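Local coordinates for putative ATP-grasp superfamily protein (Archaeoglobus fulgidus, PDB 3DF7), which is of unknown function but probably binds ATP and a metal ion in the manner of ATP-grasp proteins, at residues 15-18 against 19-22; 30-33 against 34-38; 154-157 against 158-161; 207-210 against 211-215. One frame throughout, in Å; residues are numbered along the deposited sequence.

Contact 1: residues 15-18 against 19-22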
ATOM      1  N   ARG A  15      14.077 -12.749   0.527  1.00 20.13           N
ATOM      2  CA  ARG A  15      13.369 -13.292  -0.616  1.00 23.39           C
ATOM      3  C   ARG A  15      11.987 -13.729  -0.141  1.00 23.15           C
ATOM      4  O   ARG A  15      11.858 -14.378   0.896  1.00 21.45           O
ATOM      5  CB  ARG A  15      14.124 -14.487  -1.202  1.00 27.76           C
ATOM      6  CG  ARG A  15      13.555 -14.990  -2.525  1.00 35.04           C
ATOM      7  CD  ARG A  15      13.582 -13.897  -3.593  1.00 39.04           C
ATOM      8  NE  ARG A  15      13.173 -14.399  -4.903  1.00 44.26           N
ATOM      9  CZ  ARG A  15      13.104 -13.652  -6.003  1.00 45.73           C
ATOM     10  NH1 ARG A  15      13.416 -12.365  -5.956  1.00 45.32           N
ATOM     11  NH2 ARG A  15      12.720 -14.195  -7.151  1.00 47.66           N
ATOM     12  N   ILE A  16      10.955 -13.342  -0.883  1.00 22.40           N
ATOM     13  CA  ILE A  16       9.586 -13.718  -0.548  1.00 22.15           C
ATOM     14  C   ILE A  16       9.002 -14.394  -1.785  1.00 21.68           C
ATOM     15  O   ILE A  16       9.588 -14.319  -2.860  1.00 17.86           O
ATOM     16  CB  ILE A  16       8.723 -12.489  -0.194  1.00 24.08           C
ATOM     17  CG1 ILE A  16       8.650 -11.538  -1.389  1.00 23.11           C
ATOM     18  CG2 ILE A  16       9.302 -11.776   1.023  1.00 24.54           C
ATOM     19  CD1 ILE A  16       7.725 -10.364  -1.167  1.00 26.46           C
ATOM     20  N   GLU A  17       7.860 -15.058  -1.634  1.00 22.41           N
ATOM     21  CA  GLU A  17       7.234 -15.735  -2.766  1.00 24.44           C
ATOM     22  C   GLU A  17       7.047 -14.765  -3.936  1.00 22.92           C
ATOM     23  O   GLU A  17       6.685 -13.606  -3.736  1.00 20.64           O
ATOM     24  CB  GLU A  17       5.890 -16.335  -2.345  1.00 27.82           C
ATOM     25  CG  GLU A  17       4.890 -15.331  -1.807  1.00 33.19           C
ATOM     26  CD  GLU A  17       3.676 -16.007  -1.205  1.00 37.88           C
ATOM     27  OE1 GLU A  17       3.847 -16.753  -0.216  1.00 40.88           O
ATOM     28  OE2 GLU A  17       2.556 -15.801  -1.718  1.00 40.22           O
ATOM     29  N   ASP A  18       7.297 -15.249  -5.150  1.00 23.44           N
ATOM     30  CA  ASP A  18       7.195 -14.436  -6.361  1.00 23.56           C
ATOM     31  C   ASP A  18       5.874 -13.701  -6.539  1.00 23.75           C
ATOM     32  O   ASP A  18       5.854 -12.569  -7.020  1.00 22.99           O
ATOM     33  CB  ASP A  18       7.444 -15.291  -7.602  1.00 24.52           C
ATOM     34  CG  ASP A  18       8.724 -16.093  -7.510  1.00 25.67           C
ATOM     35  OD1 ASP A  18       9.636 -15.682  -6.764  1.00 26.81           O
ATOM     36  OD2 ASP A  18       8.821 -17.130  -8.192  1.00 27.45           O
ATOM     37  N   SER A  19       4.774 -14.347  -6.165  1.00 23.55           N
ATOM     38  CA  SER A  19       3.453 -13.744  -6.300  1.00 23.37           C
ATOM     39  C   SER A  19       3.387 -12.376  -5.633  1.00 22.82           C
ATOM     40  O   SER A  19       2.874 -11.415  -6.212  1.00 22.79           O
ATOM     41  CB  SER A  19       2.387 -14.655  -5.689  1.00 24.24           C
ATOM     42  OG  SER A  19       1.122 -14.018  -5.701  1.00 25.74           O
ATOM     43  N   THR A  20       3.901 -12.297  -4.410  1.00 21.13           N
ATOM     44  CA  THR A  20       3.903 -11.051  -3.653  1.00 20.16           C
ATOM     45  C   THR A  20       5.080 -10.181  -4.072  1.00 17.55           C
ATOM     46  O   THR A  20       4.982  -8.956  -4.088  1.00 16.02           O
ATOM     47  CB  THR A  20       4.012 -11.320  -2.132  1.00 22.50           C
ATOM     48  OG1 THR A  20       2.912 -12.132  -1.710  1.00 24.39           O
ATOM     49  CG2 THR A  20       3.994 -10.010  -1.347  1.00 20.21           C
ATOM     50  N   ALA A  21       6.189 -10.827  -4.413  1.00 16.62           N
ATOM     51  CA  ALA A  21       7.394 -10.115  -4.820  1.00 15.30           C
ATOM     52  C   ALA A  21       7.185  -9.251  -6.058  1.00 14.30           C
ATOM     53  O   ALA A  21       7.760  -8.167  -6.164  1.00 13.35           O
ATOM     54  CB  ALA A  21       8.523 -11.107  -5.070  1.00 17.21           C
ATOM     55  N   VAL A  22       6.372  -9.723  -6.998  1.00 13.43           N
ATOM     56  CA  VAL A  22       6.149  -8.960  -8.218  1.00 12.84           C
ATOM     57  C   VAL A  22       5.500  -7.608  -7.918  1.00 12.51           C
ATOM     58  O   VAL A  22       5.784  -6.615  -8.595  1.00 10.86           O
ATOM     59  CB  VAL A  22       5.301  -9.763  -9.240  1.00 15.74           C
ATOM     60  CG1 VAL A  22       3.824  -9.752  -8.848  1.00 12.76           C
ATOM     61  CG2 VAL A  22       5.518  -9.198 -10.640  1.00 13.87           C
TER

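Contact 2: residues 30-33 against 34-38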
ATOM      1  N   SER A  30       8.374   1.838  -9.561  1.00  9.21           N
ATOM      2  CA  SER A  30       7.531   3.018  -9.688  1.00 10.90           C
ATOM      3  C   SER A  30       8.002   4.151  -8.776  1.00  9.89           C
ATOM      4  O   SER A  30       8.029   5.312  -9.185  1.00 10.88           O
ATOM      5  CB  SER A  30       6.074   2.658  -9.371  1.00 13.12           C
ATOM      6  OG  SER A  30       5.252   3.809  -9.416  1.00 22.13           O
ATOM      7  N   ALA A  31       8.372   3.811  -7.543  1.00  8.75           N
ATOM      8  CA  ALA A  31       8.847   4.803  -6.579  1.00  8.18           C
ATOM      9  C   ALA A  31      10.213   5.347  -7.001  1.00  7.76           C
ATOM     10  O   ALA A  31      10.485   6.540  -6.871  1.00  8.53           O
ATOM     11  CB  ALA A  31       8.940   4.182  -5.182  1.00  9.00           C
ATOM     12  N   PHE A  32      11.069   4.463  -7.503  1.00  6.81           N
ATOM     13  CA  PHE A  32      12.399   4.857  -7.952  1.00  7.16           C
ATOM     14  C   PHE A  32      12.288   5.872  -9.099  1.00  9.46           C
ATOM     15  O   PHE A  32      12.915   6.934  -9.068  1.00  8.68           O
ATOM     16  CB  PHE A  32      13.170   3.623  -8.434  1.00  9.64           C
ATOM     17  CG  PHE A  32      14.580   3.915  -8.858  1.00 12.86           C
ATOM     18  CD1 PHE A  32      15.605   3.965  -7.921  1.00 11.72           C
ATOM     19  CD2 PHE A  32      14.881   4.159 -10.195  1.00 15.59           C
ATOM     20  CE1 PHE A  32      16.914   4.257  -8.304  1.00 16.12           C
ATOM     21  CE2 PHE A  32      16.189   4.453 -10.592  1.00 17.52           C
ATOM     22  CZ  PHE A  32      17.207   4.501  -9.641  1.00 16.21           C
ATOM     23  N   ASP A  33      11.483   5.540 -10.105  1.00 10.83           N
ATOM     24  CA  ASP A  33      11.312   6.412 -11.268  1.00 11.75           C
ATOM     25  C   ASP A  33      10.605   7.722 -10.943  1.00 11.99           C
ATOM     26  O   ASP A  33      10.781   8.722 -11.643  1.00 12.63           O
ATOM     27  CB  ASP A  33      10.555   5.680 -12.380  1.00 15.41           C
ATOM     28  CG  ASP A  33      11.349   4.521 -12.959  1.00 18.79           C
ATOM     29  OD1 ASP A  33      12.597   4.580 -12.932  1.00 19.82           O
ATOM     30  OD2 ASP A  33      10.724   3.559 -13.455  1.00 20.87           O
ATOM     31  N   GLY A  34       9.816   7.719  -9.878  1.00 10.73           N
ATOM     32  CA  GLY A  34       9.111   8.924  -9.492  1.00  9.60           C
ATOM     33  C   GLY A  34       9.944   9.841  -8.613  1.00  9.38           C
ATOM     34  O   GLY A  34      10.179  10.998  -8.960  1.00  9.58           O
ATOM     35  N   PHE A  35      10.406   9.330  -7.477  1.00  8.41           N
ATOM     36  CA  PHE A  35      11.185  10.148  -6.556  1.00  8.56           C
ATOM     37  C   PHE A  35      12.554  10.598  -7.056  1.00  8.65           C
ATOM     38  O   PHE A  35      13.089  11.586  -6.558  1.00  9.65           O
ATOM     39  CB  PHE A  35      11.349   9.437  -5.208  1.00  7.87           C
ATOM     40  CG  PHE A  35      10.079   9.348  -4.413  1.00  9.55           C
ATOM     41  CD1 PHE A  35       9.255   8.232  -4.514  1.00  9.73           C
ATOM     42  CD2 PHE A  35       9.685  10.403  -3.589  1.00  9.00           C
ATOM     43  CE1 PHE A  35       8.053   8.166  -3.808  1.00 10.86           C
ATOM     44  CE2 PHE A  35       8.486  10.348  -2.879  1.00  9.44           C
ATOM     45  CZ  PHE A  35       7.668   9.229  -2.989  1.00  9.32           C
ATOM     46  N   LYS A  36      13.118   9.904  -8.041  1.00 10.53           N
ATOM     47  CA  LYS A  36      14.435  10.289  -8.543  1.00 12.74           C
ATOM     48  C   LYS A  36      14.425  11.686  -9.161  1.00 13.71           C
ATOM     49  O   LYS A  36      15.481  12.286  -9.378  1.00 11.14           O
ATOM     50  CB  LYS A  36      14.957   9.261  -9.557  1.00 15.89           C
ATOM     51  CG  LYS A  36      14.255   9.246 -10.904  1.00 17.63           C
ATOM     52  CD  LYS A  36      14.813   8.125 -11.776  1.00 20.40           C
ATOM     53  CE  LYS A  36      14.087   8.023 -13.113  1.00 25.34           C
ATOM     54  NZ  LYS A  36      14.537   6.831 -13.895  1.00 26.37           N
ATOM     55  N   ASN A  37      13.230  12.205  -9.428  1.00 13.27           N
ATOM     56  CA  ASN A  37      13.091  13.537 -10.007  1.00 15.76           C
ATOM     57  C   ASN A  37      13.057  14.604  -8.924  1.00 14.96           C
ATOM     58  O   ASN A  37      13.122  15.801  -9.216  1.00 16.31           O
ATOM     59  CB  ASN A  37      11.814  13.622 -10.846  1.00 16.58           C
ATOM     60  CG  ASN A  37      11.904  12.805 -12.108  1.00 19.18           C
ATOM     61  OD1 ASN A  37      12.813  12.995 -12.913  1.00 17.41           O
ATOM     62  ND2 ASN A  37      10.961  11.889 -12.292  1.00 19.99           N
ATOM     63  N   TYR A  38      12.960  14.168  -7.671  1.00 14.67           N
ATOM     64  CA  TYR A  38      12.912  15.097  -6.551  1.00 14.36           C
ATOM     65  C   TYR A  38      14.051  14.896  -5.564  1.00 14.61           C
ATOM     66  O   TYR A  38      14.374  15.798  -4.796  1.00 13.34           O
ATOM     67  CB  TYR A  38      11.576  14.976  -5.818  1.00 14.31           C
ATOM     68  CG  TYR A  38      10.395  15.368  -6.667  1.00 15.95           C
ATOM     69  CD1 TYR A  38       9.770  14.439  -7.501  1.00 16.72           C
ATOM     70  CD2 TYR A  38       9.919  16.678  -6.663  1.00 18.49           C
ATOM     71  CE1 TYR A  38       8.701  14.806  -8.308  1.00 17.72           C
ATOM     72  CE2 TYR A  38       8.849  17.059  -7.471  1.00 19.50           C
ATOM     73  CZ  TYR A  38       8.245  16.119  -8.288  1.00 19.45           C
ATOM     74  OH  TYR A  38       7.191  16.493  -9.083  1.00 19.76           O
TER

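Contact 3: residues 154-157 against 158-161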
ATOM      1  N   GLU A 154     -14.195 -21.539  13.001  1.00 22.06           N
ATOM      2  CA  GLU A 154     -13.510 -21.058  14.198  1.00 22.28           C
ATOM      3  C   GLU A 154     -12.476 -19.986  13.873  1.00 19.88           C
ATOM      4  O   GLU A 154     -12.064 -19.828  12.725  1.00 20.49           O
ATOM      5  CB  GLU A 154     -12.822 -22.221  14.915  1.00 24.17           C
ATOM      6  CG  GLU A 154     -13.772 -23.300  15.414  1.00 29.39           C
ATOM      7  CD  GLU A 154     -14.812 -22.763  16.382  1.00 33.17           C
ATOM      8  OE1 GLU A 154     -14.427 -22.121  17.381  1.00 35.57           O
ATOM      9  OE2 GLU A 154     -16.017 -22.985  16.145  1.00 36.44           O
ATOM     10  N   VAL A 155     -12.068 -19.243  14.894  1.00 17.87           N
ATOM     11  CA  VAL A 155     -11.064 -18.205  14.720  1.00 17.71           C
ATOM     12  C   VAL A 155      -9.762 -18.698  15.344  1.00 17.58           C
ATOM     13  O   VAL A 155      -9.647 -18.797  16.565  1.00 15.06           O
ATOM     14  CB  VAL A 155     -11.469 -16.891  15.418  1.00 19.30           C
ATOM     15  CG1 VAL A 155     -10.391 -15.833  15.185  1.00 18.06           C
ATOM     16  CG2 VAL A 155     -12.820 -16.414  14.894  1.00 18.62           C
ATOM     17  N   PRO A 156      -8.764 -19.025  14.514  1.00 18.45           N
ATOM     18  CA  PRO A 156      -7.497 -19.503  15.075  1.00 19.97           C
ATOM     19  C   PRO A 156      -6.749 -18.394  15.813  1.00 21.62           C
ATOM     20  O   PRO A 156      -6.981 -17.207  15.567  1.00 20.06           O
ATOM     21  CB  PRO A 156      -6.742 -19.994  13.845  1.00 20.70           C
ATOM     22  CG  PRO A 156      -7.223 -19.075  12.775  1.00 22.05           C
ATOM     23  CD  PRO A 156      -8.714 -19.003  13.042  1.00 18.27           C
ATOM     24  N   ASP A 157      -5.857 -18.786  16.718  1.00 22.90           N
ATOM     25  CA  ASP A 157      -5.070 -17.826  17.482  1.00 23.95           C
ATOM     26  C   ASP A 157      -4.292 -16.936  16.525  1.00 22.93           C
ATOM     27  O   ASP A 157      -3.677 -17.424  15.579  1.00 24.42           O
ATOM     28  CB  ASP A 157      -4.099 -18.561  18.410  1.00 29.70           C
ATOM     29  CG  ASP A 157      -4.812 -19.390  19.459  1.00 34.10           C
ATOM     30  OD1 ASP A 157      -5.710 -20.175  19.086  1.00 39.04           O
ATOM     31  OD2 ASP A 157      -4.475 -19.263  20.656  1.00 36.18           O
ATOM     32  N   GLY A 158      -4.326 -15.632  16.766  1.00 19.49           N
ATOM     33  CA  GLY A 158      -3.610 -14.713  15.901  1.00 19.58           C
ATOM     34  C   GLY A 158      -4.464 -14.146  14.779  1.00 17.79           C
ATOM     35  O   GLY A 158      -3.990 -13.326  13.997  1.00 18.64           O
ATOM     36  N   HIS A 159      -5.718 -14.585  14.696  1.00 16.44           N
ATOM     37  CA  HIS A 159      -6.639 -14.107  13.664  1.00 16.58           C
ATOM     38  C   HIS A 159      -7.792 -13.321  14.274  1.00 17.02           C
ATOM     39  O   HIS A 159      -8.017 -13.348  15.485  1.00 16.47           O
ATOM     40  CB  HIS A 159      -7.255 -15.276  12.884  1.00 16.58           C
ATOM     41  CG  HIS A 159      -6.348 -15.891  11.864  1.00 18.39           C
ATOM     42  ND1 HIS A 159      -5.178 -16.540  12.196  1.00 19.07           N
ATOM     43  CD2 HIS A 159      -6.462 -15.987  10.518  1.00 19.10           C
ATOM     44  CE1 HIS A 159      -4.613 -17.012  11.100  1.00 20.53           C
ATOM     45  NE2 HIS A 159      -5.371 -16.691  10.067  1.00 21.16           N
ATOM     46  N   ILE A 160      -8.523 -12.613  13.422  1.00 15.14           N
ATOM     47  CA  ILE A 160      -9.699 -11.889  13.873  1.00 14.71           C
ATOM     48  C   ILE A 160     -10.838 -12.392  13.004  1.00 14.01           C
ATOM     49  O   ILE A 160     -10.609 -12.959  11.932  1.00 13.15           O
ATOM     50  CB  ILE A 160      -9.598 -10.350  13.671  1.00 14.74           C
ATOM     51  CG1 ILE A 160      -9.417 -10.023  12.186  1.00 14.20           C
ATOM     52  CG2 ILE A 160      -8.473  -9.783  14.511  1.00 16.13           C
ATOM     53  CD1 ILE A 160      -9.719  -8.573  11.841  1.00 14.51           C
ATOM     54  N   ALA A 161     -12.058 -12.211  13.486  1.00 12.67           N
ATOM     55  CA  ALA A 161     -13.240 -12.587  12.737  1.00 12.17           C
ATOM     56  C   ALA A 161     -13.775 -11.242  12.276  1.00 12.12           C
ATOM     57  O   ALA A 161     -13.777 -10.283  13.049  1.00 11.46           O
ATOM     58  CB  ALA A 161     -14.255 -13.278  13.650  1.00 10.99           C
TER

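Contact 4: residues 207-210 against 211-215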
ATOM      1  N   GLU A 207     -20.925  10.310  -6.987  1.00 11.96           N
ATOM      2  CA  GLU A 207     -21.455  10.348  -5.626  1.00 13.60           C
ATOM      3  C   GLU A 207     -20.776   9.288  -4.765  1.00 12.33           C
ATOM      4  O   GLU A 207     -20.359   9.572  -3.643  1.00 11.81           O
ATOM      5  CB  GLU A 207     -22.974  10.142  -5.627  1.00 13.96           C
ATOM      6  CG  GLU A 207     -23.612  10.090  -4.237  1.00 17.05           C
ATOM      7  CD  GLU A 207     -23.206  11.250  -3.335  1.00 19.50           C
ATOM      8  OE1 GLU A 207     -23.106  12.394  -3.827  1.00 19.56           O
ATOM      9  OE2 GLU A 207     -23.001  11.015  -2.123  1.00 20.04           O
ATOM     10  N   VAL A 208     -20.650   8.075  -5.297  1.00 11.63           N
ATOM     11  CA  VAL A 208     -19.999   6.991  -4.562  1.00 11.71           C
ATOM     12  C   VAL A 208     -18.550   7.370  -4.268  1.00 12.42           C
ATOM     13  O   VAL A 208     -18.035   7.115  -3.179  1.00 11.80           O
ATOM     14  CB  VAL A 208     -20.050   5.659  -5.366  1.00 11.82           C
ATOM     15  CG1 VAL A 208     -19.149   4.603  -4.721  1.00 11.20           C
ATOM     16  CG2 VAL A 208     -21.487   5.144  -5.404  1.00 12.43           C
ATOM     17  N   LYS A 209     -17.896   7.980  -5.249  1.00 12.55           N
ATOM     18  CA  LYS A 209     -16.515   8.410  -5.094  1.00 11.75           C
ATOM     19  C   LYS A 209     -16.422   9.399  -3.932  1.00 10.36           C
ATOM     20  O   LYS A 209     -15.601   9.237  -3.030  1.00 11.15           O
ATOM     21  CB  LYS A 209     -16.034   9.075  -6.387  1.00 12.20           C
ATOM     22  CG  LYS A 209     -14.586   9.567  -6.371  1.00 17.50           C
ATOM     23  CD  LYS A 209     -14.288  10.390  -7.626  1.00 19.09           C
ATOM     24  CE  LYS A 209     -12.814  10.774  -7.735  1.00 23.40           C
ATOM     25  NZ  LYS A 209     -12.323  11.571  -6.585  1.00 27.87           N
ATOM     26  N   ARG A 210     -17.272  10.423  -3.954  1.00  8.95           N
ATOM     27  CA  ARG A 210     -17.267  11.434  -2.896  1.00 10.67           C
ATOM     28  C   ARG A 210     -17.437  10.818  -1.509  1.00  9.73           C
ATOM     29  O   ARG A 210     -16.705  11.160  -0.582  1.00 10.07           O
ATOM     30  CB  ARG A 210     -18.376  12.468  -3.123  1.00 13.07           C
ATOM     31  CG  ARG A 210     -18.190  13.343  -4.358  1.00 20.30           C
ATOM     32  CD  ARG A 210     -19.373  14.292  -4.531  1.00 26.30           C
ATOM     33  NE  ARG A 210     -19.304  15.053  -5.776  1.00 32.33           N
ATOM     34  CZ  ARG A 210     -18.404  15.998  -6.031  1.00 36.47           C
ATOM     35  NH1 ARG A 210     -17.485  16.307  -5.125  1.00 37.48           N
ATOM     36  NH2 ARG A 210     -18.422  16.636  -7.196  1.00 38.37           N
ATOM     37  N   GLU A 211     -18.409   9.920  -1.369  1.00  9.36           N
ATOM     38  CA  GLU A 211     -18.665   9.267  -0.086  1.00 10.06           C
ATOM     39  C   GLU A 211     -17.477   8.429   0.383  1.00  9.30           C
ATOM     40  O   GLU A 211     -17.080   8.487   1.543  1.00  8.04           O
ATOM     41  CB  GLU A 211     -19.906   8.376  -0.184  1.00 10.85           C
ATOM     42  CG  GLU A 211     -21.213   9.144  -0.132  1.00 13.42           C
ATOM     43  CD  GLU A 211     -22.424   8.254  -0.334  1.00 15.13           C
ATOM     44  OE1 GLU A 211     -22.388   7.088   0.115  1.00 17.45           O
ATOM     45  OE2 GLU A 211     -23.416   8.726  -0.927  1.00 16.01           O
ATOM     46  N   VAL A 212     -16.915   7.646  -0.532  1.00  8.40           N
ATOM     47  CA  VAL A 212     -15.781   6.792  -0.208  1.00  9.63           C
ATOM     48  C   VAL A 212     -14.554   7.618   0.191  1.00 10.21           C
ATOM     49  O   VAL A 212     -13.819   7.251   1.107  1.00  9.81           O
ATOM     50  CB  VAL A 212     -15.469   5.856  -1.403  1.00 10.03           C
ATOM     51  CG1 VAL A 212     -14.117   5.192  -1.229  1.00 12.79           C
ATOM     52  CG2 VAL A 212     -16.564   4.794  -1.499  1.00  5.70           C
ATOM     53  N   VAL A 213     -14.340   8.740  -0.487  1.00  8.67           N
ATOM     54  CA  VAL A 213     -13.218   9.608  -0.157  1.00  9.29           C
ATOM     55  C   VAL A 213     -13.478  10.242   1.207  1.00  9.70           C
ATOM     56  O   VAL A 213     -12.591  10.294   2.053  1.00 10.06           O
ATOM     57  CB  VAL A 213     -13.039  10.731  -1.208  1.00  8.73           C
ATOM     58  CG1 VAL A 213     -12.013  11.757  -0.718  1.00  8.52           C
ATOM     59  CG2 VAL A 213     -12.581  10.129  -2.527  1.00  8.73           C
ATOM     60  N   GLU A 214     -14.708  10.700   1.424  1.00  9.56           N
ATOM     61  CA  GLU A 214     -15.057  11.335   2.695  1.00 11.91           C
ATOM     62  C   GLU A 214     -14.796  10.407   3.876  1.00 11.27           C
ATOM     63  O   GLU A 214     -14.253  10.827   4.899  1.00 12.46           O
ATOM     64  CB  GLU A 214     -16.528  11.761   2.702  1.00 13.10           C
ATOM     65  CG  GLU A 214     -16.909  12.620   3.909  1.00 19.49           C
ATOM     66  CD  GLU A 214     -18.368  13.042   3.902  1.00 22.38           C
ATOM     67  OE1 GLU A 214     -18.827  13.561   2.867  1.00 26.66           O
ATOM     68  OE2 GLU A 214     -19.052  12.866   4.933  1.00 23.90           O
ATOM     69  N   GLU A 215     -15.180   9.143   3.736  1.00 11.04           N
ATOM     70  CA  GLU A 215     -14.972   8.187   4.816  1.00  9.33           C
ATOM     71  C   GLU A 215     -13.516   7.755   4.951  1.00 10.28           C
ATOM     72  O   GLU A 215     -13.065   7.438   6.049  1.00  9.63           O
ATOM     73  CB  GLU A 215     -15.881   6.969   4.632  1.00 11.27           C
ATOM     74  CG  GLU A 215     -17.368   7.312   4.709  1.00 10.93           C
ATOM     75  CD  GLU A 215     -17.685   8.285   5.833  1.00 13.79           C
ATOM     76  OE1 GLU A 215     -17.314   8.000   6.991  1.00 13.73           O
ATOM     77  OE2 GLU A 215     -18.300   9.339   5.558  1.00 15.47           O
TER

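Contact 1: residues 15-18 against 19-22
Ile-16 reaches Ala-21 across the first turn of a helix, and the pair is a textbook hydrophobic staple: Ile-16, just before the N-cap residue Glu-17, touches Ala-21, the fourth residue of the helix. CG1 of Ile-16 lies 3.7 Å from Ala-21 CB, while CD1 runs on along the backbone to within 3.6 Å of Ala-21 N and ends 3.8 Å from Thr-20 CG2. A chi1 of 61° sets CG1 between the residue's own N and carbonyl carbon, and the extended chi2 then carries CD1 over the turn. An asparagine here lacks the CD1 branch and would probably leave Ala-21 CB and Thr-20 CG2 without this apolar partner at the start of the helix.

Beneath the staple, the carbonyl of Glu-17 starts the helical bonding. Its O receives Ala-21 N at 2.9 Å, with an N-H...O angle of 157° and the donor in the carbonyl plane, and Thr-20 N adds a weak second bond. Val-22 N binds Asp-18 O, also at 2.9 Å. Behind these, Arg-15 NH2 stands 3.4 Å from Asp-18 OD1; this salt bridge rests on charge alone, since the oxygen lies well out of the guanidinium plane.

Further out, Ile-16 and Ala-21 both pack on Ala-10 of helix 9-12, whereas Asp-18, Ala-21 and Val-22 turn to strand 292-294, with Tyr-297 and Leu-299 of strand 297-303 beside them.

Contact 2: residues 30-33 against 34-38
Lys-36 folds back along the preceding turn, lying beside Asp-33 with both side chains pointing the same way, and crossing Phe-32 at a slant. With chi1 at 71°, CG is tucked over the residue's own backbone, and the extended chain runs alongside Asp-33. CB sits 3.1 Å from Phe-32 O, CD comes within 4.1 Å of Phe-32 CE2, and NZ arrives 3.1 Å from Asp-33 OD1. That salt bridge, a hydrogen bond as well, meets the carboxylate from above, NZ standing 37° out of its plane. The other oxygen, OD2, pairs with Lys-29, so the acid is held between two lysines.

Phe-35 is turned differently: one edge of its ring faces the turn, with Ala-31 O near the ring plane 3.2 Å from CD1, and Ala-31 CB is 4.1 Å from the same carbon. The same carbonyl takes the straight bond from Phe-35 N (2.9 Å, 161°). Gly-34 N is held more loosely, by weak bonds to Ser-30 O and Ala-31 O.

Phe-32 and Phe-35 both reach strands 3-8 and 40-42, where they meet Leu-6 or Leu-4 and share Ile-41. Helix 18-35 joins these neighbouring parallel strands: a beta-alpha-beta crossover, its aromatic side laid on the sheet.

Contact 3: residues 154-157 against 158-161
His-159 and Val-155 bury the most surface as the chain reverses through a type II beta turn from Pro-156 to His-159. The imidazole receives Pro-156 over one face: CG of the proline stands 3.5 Å from the ring centroid and 22° off the normal, a CH-pi contact displaced toward the ring's rim, where CG is 3.3 Å from ND1. Asp-157 O lies at the edge of the same ring, in its plane. ND1 is buried here and has no polar partner in the model. A serine in place of the histidine would probably leave the ring of Pro-156 without the flat surface it rests on, opening a gap on that side of the turn.

Val-155 reaches across to the strand with its two methyls. Because CG1 stands trans to the backbone N (chi1 -179°), it is directed at the chain beyond the turn, 3.4 Å from His-159 O, while CG2 packs 3.7 Å from Ala-161 CB. The valine thus packs against His-159 and Ala-161, and also touches Pro-131 of a nearby loop.

The turn closes through a hydrogen bond from His-159 N to Pro-156 O, 3.0 Å long. Gly-158, its third residue, has a positive phi (93°), at which a side chain would be jammed against Asp-157 O. Glycine is common at this third position of type II turns; here the turn leads into strand 159-163, the middle strand of a three-stranded antiparallel sheet.

Contact 4: residues 207-210 against 211-215
One face of the amphipathic helix 206-220 shows itself in the packing of Val-208 against Val-212, one turn apart, with the meeting of Glu-207 and Glu-211 next to it. The valines lie side by side and point the same way, Val-208 CG1 being 4.1 Å from Val-212 CG2. Val-212 CG2 also leans on the backbone of the turn before, 3.2 Å from Val-208 O, and Val-213 CG2 does likewise at Lys-209 O. The helical bonds underneath are regular: Val-213 N to Lys-209 O measures 2.9 Å, nearly along the C=O axis, and Glu-211 N to Glu-207 O measures 3.0 Å with an N-H...O angle of 167°.

This valine side is laid against the large antiparallel sheet, where Val-212 reaches Leu-170, Val-172 and Ile-234, Val-208 joins it on Tyr-236, and Val-213 rests on Cys-182 and Val-185.

Beside the valines, the acids approach each other at a slant. Glu-207 bends at chi2 (50°), which curls its carboxylate back toward the extended Glu-211; the two planes are 54° apart, and OE2 of Glu-207 comes 2.6 Å from OE2 of Glu-211. Glu-211 OE1 is hydrogen-bonded to Tyr-236 OH, which ties that acid to strand 228-236, while farther round Arg-210 pairs with Asp-206, and Glu-214 with Arg-218.

Two carboxylate oxygens so close would repel if both groups were fully charged, so one acid of the pair probably retains a proton, and its pKa is likely to be raised by its neighbour.

How the contacts relate
Four local contacts, each within a single run of residues, illustrate how residues three to five apart meet in helices and turns. Contacts 1 and 2 share helix 18-35, one at its start and the other near its far end, with centres about 22 Å apart. Contacts 3 and 4 both belong to the ATP-grasp part of the chain, yet their nearest atoms are about 17 Å apart. The widest separation is between contacts 2 and 3, about 39 Å from centre to centre, on opposite sides of the chain's centre. An acetate, probably from the crystallisation liquor, lies about 4 Å from the side chain of Thr-20 in contact 1.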